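Local structure of lantibiotic dehydratase (Microbispora corallina, 5EHK) at residues A[535-540]-A[545-550]; A[7-12]-A[553-558]. The protein probably dehydrates serine and threonine residues of the precursor peptide of the lantibiotic NAI-107 in a tRNA-dependent reaction. All coordinates share one frame; numbering follows the deposited sequence.

Both contacts use helix 545-556, contact 1 near its amino end and contact 2 at its carboxyl end, with their centres about 10 Å apart. Contact 1 is local, joining the helix to the loop just ahead of it, whereas contact 2 brings in strand 6-17 from the start of the chain and so encloses contact 1 in sequence. The two meet directly: L537 CD2 of contact 1 lies 4.1 Å from W9 CZ3 of contact 2, and V547 CB lies 3.8 Å from V11 CG2. E550 OE2 also packs at 3.6 Å from D10 CB. The first turns of the helix thus rest partly on the loop and partly on the N-terminal strand.

Contact 1: A[535-540]-A[545-550]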
loop_
_atom_site.group_PDB
_atom_site.type_symbol
_atom_site.label_atom_id
_atom_site.label_comp_id
_atom_site.label_asym_id
_atom_site.label_seq_id
_atom_site.Cartn_x
_atom_site.Cartn_y
_atom_site.Cartn_z
ATOM N N ALA A 535 -17.368 -2.313 31.107
ATOM C CA ALA A 535 -16.432 -1.235 30.834
ATOM C C ALA A 535 -17.099 0.130 30.934
ATOM O O ALA A 535 -16.547 1.047 31.546
ATOM C CB ALA A 535 -15.804 -1.413 29.463
ATOM N N THR A 536 -18.285 0.258 30.335
ATOM C CA THR A 536 -18.974 1.538 30.333
ATOM C C THR A 536 -19.472 1.905 31.736
ATOM O O THR A 536 -19.482 3.070 32.117
ATOM C CB THR A 536 -20.170 1.551 29.348
ATOM O OG1 THR A 536 -19.701 1.280 28.024
ATOM C CG2 THR A 536 -20.863 2.921 29.352
ATOM N N LEU A 537 -19.855 0.900 32.513
ATOM C CA LEU A 537 -20.413 1.142 33.838
ATOM C C LEU A 537 -19.311 1.534 34.823
ATOM O O LEU A 537 -19.566 2.148 35.864
ATOM C CB LEU A 537 -21.159 -0.101 34.337
ATOM C CG LEU A 537 -22.467 -0.533 33.656
ATOM C CD1 LEU A 537 -22.309 -0.977 32.211
ATOM C CD2 LEU A 537 -23.079 -1.651 34.449
ATOM N N GLY A 538 -18.084 1.173 34.460
ATOM C CA GLY A 538 -16.940 1.243 35.338
ATOM C C GLY A 538 -16.719 2.497 36.151
ATOM O O GLY A 538 -16.619 2.418 37.382
ATOM N N ARG A 539 -16.635 3.648 35.487
ATOM C CA ARG A 539 -16.280 4.890 36.173
ATOM C C ARG A 539 -17.465 5.518 36.947
ATOM O O ARG A 539 -17.348 6.588 37.548
ATOM C CB ARG A 539 -15.719 5.894 35.169
ATOM C CG ARG A 539 -16.769 6.426 34.222
ATOM C CD ARG A 539 -16.380 7.791 33.736
ATOM N NE ARG A 539 -17.281 8.318 32.725
ATOM C CZ ARG A 539 -17.761 9.562 32.761
ATOM N NH1 ARG A 539 -17.441 10.370 33.767
ATOM N NH2 ARG A 539 -18.583 9.994 31.807
ATOM N N PHE A 540 -18.612 4.853 36.899
ATOM C CA PHE A 540 -19.805 5.307 37.606
ATOM C C PHE A 540 -20.017 4.469 38.862
ATOM O O PHE A 540 -21.097 4.491 39.476
ATOM C CB PHE A 540 -21.028 5.243 36.682
ATOM C CG PHE A 540 -20.924 6.159 35.490
ATOM C CD1 PHE A 540 -20.816 7.532 35.665
ATOM C CD2 PHE A 540 -20.894 5.646 34.200
ATOM C CE1 PHE A 540 -20.706 8.369 34.570
ATOM C CE2 PHE A 540 -20.796 6.480 33.104
ATOM C CZ PHE A 540 -20.701 7.840 33.288
ATOM N N PRO A 545 -25.251 1.592 43.460
ATOM C CA PRO A 545 -24.968 0.467 44.365
ATOM C C PRO A 545 -25.712 -0.767 43.895
ATOM O O PRO A 545 -25.201 -1.897 43.934
ATOM C CB PRO A 545 -25.553 0.945 45.695
ATOM C CG PRO A 545 -25.475 2.428 45.623
ATOM C CD PRO A 545 -25.796 2.750 44.190
ATOM N N ASP A 546 -26.939 -0.500 43.451
ATOM C CA ASP A 546 -27.776 -1.419 42.707
ATOM C C ASP A 546 -26.957 -2.254 41.700
ATOM O O ASP A 546 -26.719 -3.450 41.911
ATOM C CB ASP A 546 -28.814 -0.579 41.932
ATOM C CG ASP A 546 -28.791 0.919 42.320
ATOM O OD1 ASP A 546 -28.420 1.254 43.473
ATOM O OD2 ASP A 546 -29.158 1.762 41.476
ATOM N N VAL A 547 -26.435 -1.616 40.658
ATOM C CA VAL A 547 -25.813 -2.377 39.575
ATOM C C VAL A 547 -24.336 -2.742 39.816
ATOM O O VAL A 547 -23.864 -3.794 39.365
ATOM C CB VAL A 547 -26.037 -1.689 38.198
ATOM C CG1 VAL A 547 -26.647 -0.310 38.381
ATOM C CG2 VAL A 547 -24.755 -1.614 37.402
ATOM N N ASP A 548 -23.630 -1.887 40.550
ATOM C CA ASP A 548 -22.251 -2.149 40.963
ATOM C C ASP A 548 -22.073 -3.545 41.564
ATOM O O ASP A 548 -21.066 -4.195 41.333
ATOM C CB ASP A 548 -21.785 -1.115 41.993
ATOM C CG ASP A 548 -21.628 0.290 41.403
ATOM O OD1 ASP A 548 -22.080 0.540 40.262
ATOM O OD2 ASP A 548 -21.057 1.155 42.101
ATOM N N ALA A 549 -23.035 -4.020 42.342
ATOM C CA ALA A 549 -22.850 -5.325 42.977
ATOM C C ALA A 549 -23.135 -6.469 42.010
ATOM O O ALA A 549 -22.523 -7.525 42.105
ATOM C CB ALA A 549 -23.721 -5.451 44.203
ATOM N N GLU A 550 -24.049 -6.259 41.070
ATOM C CA GLU A 550 -24.288 -7.266 40.051
ATOM C C GLU A 550 -23.101 -7.258 39.107
ATOM O O GLU A 550 -22.559 -8.318 38.770
ATOM C CB GLU A 550 -25.583 -7.034 39.284
ATOM C CG GLU A 550 -25.698 -7.999 38.113
ATOM C CD GLU A 550 -26.976 -8.812 38.089
ATOM O OE1 GLU A 550 -27.876 -8.583 38.933
ATOM O OE2 GLU A 550 -27.071 -9.687 37.197
#
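L537 and V547 supply the apolar part of this contact, with one methyl group each. L537 CD2 meets V547 CG2 at 3.4 Å, and the two side chains pass at a slant, meeting only through these methyl groups. The leucine CG sits beside its backbone N, opposite the carbonyl carbon (chi1 -69°), which carries the isobutyl group across to the helix. The closest alpha carbons of the two segments, those of L537 and D548, are 8.1 Å apart. L537 also touches E502 of strand 500-508 and P789 of strand 785-792.

Segment 535-540 coils through helical backbone angles at 535-538 without the regular bonds of a helix, in the loop that leads into helix 545-556. F540 N is bonded to L537 O at 3.0 Å, closing a beta-turn through G538 and R539, while G538 N reaches A535 O through a weak bond. This loop-to-helix junction belongs to the N-terminal lantibiotic dehydratase family region. Within the turn CG of R539 lies 4.1 Å above the centre of the F540 ring, and the ring turns away from the helix to touch M13 of strand 6-17.

No hydrogen bond crosses the contact. D548 OD1 comes to 4.1 Å from F540 O. The other carboxylate oxygen, OD2, accepts a hydrogen bond from the backbone N of G542, tying the opening turn of the helix to the four-residue connection that precedes it.

Contact 2: A[7-12]-A[553-558]; sequences RAWDVF and ARQAGR
W9 and R554 mark the nearest approach of the backbones, their alpha carbons 8.6 Å apart. The N-terminal segment stays extended through W9 and kinks at D10, where strand 6-17 is interrupted. At the carboxyl end of helix 545-556 the chain turns off, with R558 N bonded to Q555 O at 3.1 Å.

An arginine laid over an indole joins the two backbones. R554 runs extended from CG to NE, antiparallel to the W9 side chain, and places CD 3.3 Å from the centroid of the five-membered ring, a CH-pi contact almost on the ring normal. Beyond it the guanidinium stacks on the same ring at 18° between planes, with CZ 4.5 Å from that centroid in a cation-pi interaction. Q555 CG approaches the indole at its edge, 4.4 Å from W9 CH2. The stack ties the chain's first strand to a helix some 540 residues later, one within the lantibiotic dehydratase N-terminal family region.

D10 meets the guanidinium edge with its carboxylate turned almost perpendicular, OD2 making a long salt bridge of 4.0 Å to R554 NH2. R554 NE pairs with E550 OE2, so R554 serves both nearby carboxylates and probably eases their repulsion; D10 OD1 pairs with R383.

W9 NE1 bonds to E791 of strand 785-792, and the indole is lodged between P789 of that strand, A533 of the loop ahead of helix 545-556, and S551 of the helix.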
loop_
_atom_site.group_PDB
_atom_site.type_symbol
_atom_site.label_atom_id
_atom_site.label_comp_id
_atom_site.label_asym_id
_atom_site.label_seq_id
_atom_site.Cartn_x
_atom_site.Cartn_y
_atom_site.Cartn_z
ATOM N N ARG A 7 -26.374 -13.428 25.637
ATOM C CA ARG A 7 -27.383 -13.215 26.665
ATOM C C ARG A 7 -27.049 -11.889 27.342
ATOM O O ARG A 7 -25.926 -11.698 27.784
ATOM C CB ARG A 7 -27.303 -14.340 27.707
ATOM C CG ARG A 7 -28.213 -14.164 28.940
ATOM C CD ARG A 7 -27.835 -15.116 30.110
ATOM N NE ARG A 7 -27.805 -16.530 29.732
ATOM C CZ ARG A 7 -28.842 -17.358 29.819
ATOM N NH1 ARG A 7 -30.006 -16.906 30.270
ATOM N NH2 ARG A 7 -28.722 -18.629 29.429
ATOM N N ALA A 8 -28.014 -10.978 27.439
ATOM C CA ALA A 8 -27.798 -9.706 28.144
ATOM C C ALA A 8 -27.798 -9.889 29.660
ATOM O O ALA A 8 -28.340 -10.867 30.187
ATOM C CB ALA A 8 -28.842 -8.670 27.739
ATOM N N TRP A 9 -27.156 -8.958 30.355
ATOM C CA TRP A 9 -27.159 -8.910 31.821
ATOM C C TRP A 9 -28.543 -8.585 32.356
ATOM O O TRP A 9 -29.368 -8.035 31.634
ATOM C CB TRP A 9 -26.216 -7.814 32.304
ATOM C CG TRP A 9 -24.774 -8.160 32.351
ATOM C CD1 TRP A 9 -24.169 -9.288 31.868
ATOM C CD2 TRP A 9 -23.742 -7.364 32.927
ATOM N NE1 TRP A 9 -22.816 -9.242 32.125
ATOM C CE2 TRP A 9 -22.531 -8.061 32.762
ATOM C CE3 TRP A 9 -23.729 -6.133 33.575
ATOM C CZ2 TRP A 9 -21.321 -7.568 33.217
ATOM C CZ3 TRP A 9 -22.530 -5.642 34.028
ATOM C CH2 TRP A 9 -21.338 -6.359 33.848
ATOM N N ASP A 10 -28.791 -8.878 33.629
ATOM C CA ASP A 10 -30.071 -8.504 34.224
ATOM C C ASP A 10 -30.161 -6.994 34.346
ATOM O O ASP A 10 -31.191 -6.409 34.012
ATOM C CB ASP A 10 -30.227 -9.067 35.639
ATOM C CG ASP A 10 -30.456 -10.558 35.666
ATOM O OD1 ASP A 10 -30.813 -11.134 34.618
ATOM O OD2 ASP A 10 -30.317 -11.140 36.763
ATOM N N VAL A 11 -29.086 -6.366 34.829
ATOM C CA VAL A 11 -29.081 -4.921 35.037
ATOM C C VAL A 11 -28.401 -4.237 33.880
ATOM O O VAL A 11 -27.675 -4.882 33.114
ATOM C CB VAL A 11 -28.364 -4.509 36.327
ATOM C CG1 VAL A 11 -29.005 -5.185 37.520
ATOM C CG2 VAL A 11 -26.887 -4.851 36.242
ATOM N N PHE A 12 -28.640 -2.934 33.758
ATOM C CA PHE A 12 -28.020 -2.128 32.726
ATOM C C PHE A 12 -27.918 -0.705 33.211
ATOM O O PHE A 12 -28.550 -0.361 34.195
ATOM C CB PHE A 12 -28.782 -2.217 31.395
ATOM C CG PHE A 12 -30.261 -1.940 31.494
ATOM C CD1 PHE A 12 -30.734 -0.657 31.767
ATOM C CD2 PHE A 12 -31.183 -2.954 31.269
ATOM C CE1 PHE A 12 -32.085 -0.400 31.837
ATOM C CE2 PHE A 12 -32.533 -2.701 31.337
ATOM C CZ PHE A 12 -32.983 -1.422 31.625
ATOM N N ALA A 553 -20.027 -8.904 40.433
ATOM C CA ALA A 553 -20.167 -10.349 40.576
ATOM C C ALA A 553 -19.995 -11.075 39.250
ATOM O O ALA A 553 -19.411 -12.156 39.188
ATOM C CB ALA A 553 -21.506 -10.680 41.197
ATOM N N ARG A 554 -20.550 -10.484 38.203
ATOM C CA ARG A 554 -20.451 -11.015 36.853
ATOM C C ARG A 554 -19.015 -10.951 36.303
ATOM O O ARG A 554 -18.515 -11.909 35.690
ATOM C CB ARG A 554 -21.407 -10.263 35.957
ATOM C CG ARG A 554 -22.810 -10.402 36.412
ATOM C CD ARG A 554 -23.711 -9.746 35.434
ATOM N NE ARG A 554 -25.074 -10.252 35.489
ATOM C CZ ARG A 554 -25.428 -11.482 35.134
ATOM N NH1 ARG A 554 -24.510 -12.370 34.731
ATOM N NH2 ARG A 554 -26.710 -11.824 35.197
ATOM N N GLN A 555 -18.366 -9.811 36.518
ATOM C CA GLN A 555 -16.992 -9.634 36.083
ATOM C C GLN A 555 -16.057 -10.554 36.869
ATOM O O GLN A 555 -15.084 -11.074 36.318
ATOM C CB GLN A 555 -16.555 -8.161 36.173
ATOM C CG GLN A 555 -17.175 -7.257 35.114
ATOM C CD GLN A 555 -16.709 -5.818 35.251
ATOM O OE1 GLN A 555 -15.595 -5.481 34.856
ATOM N NE2 GLN A 555 -17.559 -4.959 35.805
ATOM N N ALA A 556 -16.373 -10.776 38.138
ATOM C CA ALA A 556 -15.599 -11.696 38.959
ATOM C C ALA A 556 -15.576 -13.086 38.339
ATOM O O ALA A 556 -14.630 -13.851 38.537
ATOM C CB ALA A 556 -16.169 -11.762 40.369
ATOM N N GLY A 557 -16.637 -13.413 37.606
ATOM C CA GLY A 557 -16.732 -14.676 36.925
ATOM C C GLY A 557 -16.880 -14.526 35.427
ATOM O O GLY A 557 -17.558 -15.330 34.800
ATOM N N ARG A 558 -16.255 -13.500 34.852
ATOM C CA ARG A 558 -16.355 -13.238 33.413
ATOM C C ARG A 558 -15.949 -14.438 32.553
ATOM O O ARG A 558 -15.158 -15.274 32.965
ATOM C CB ARG A 558 -15.591 -11.962 33.018
ATOM C CG ARG A 558 -14.034 -11.994 32.950
ATOM C CD ARG A 558 -13.521 -10.531 32.904
ATOM N NE ARG A 558 -12.072 -10.411 32.853
ATOM C CZ ARG A 558 -11.359 -10.586 31.741
ATOM N NH1 ARG A 558 -11.967 -10.890 30.599
ATOM N NH2 ARG A 558 -10.035 -10.480 31.767
#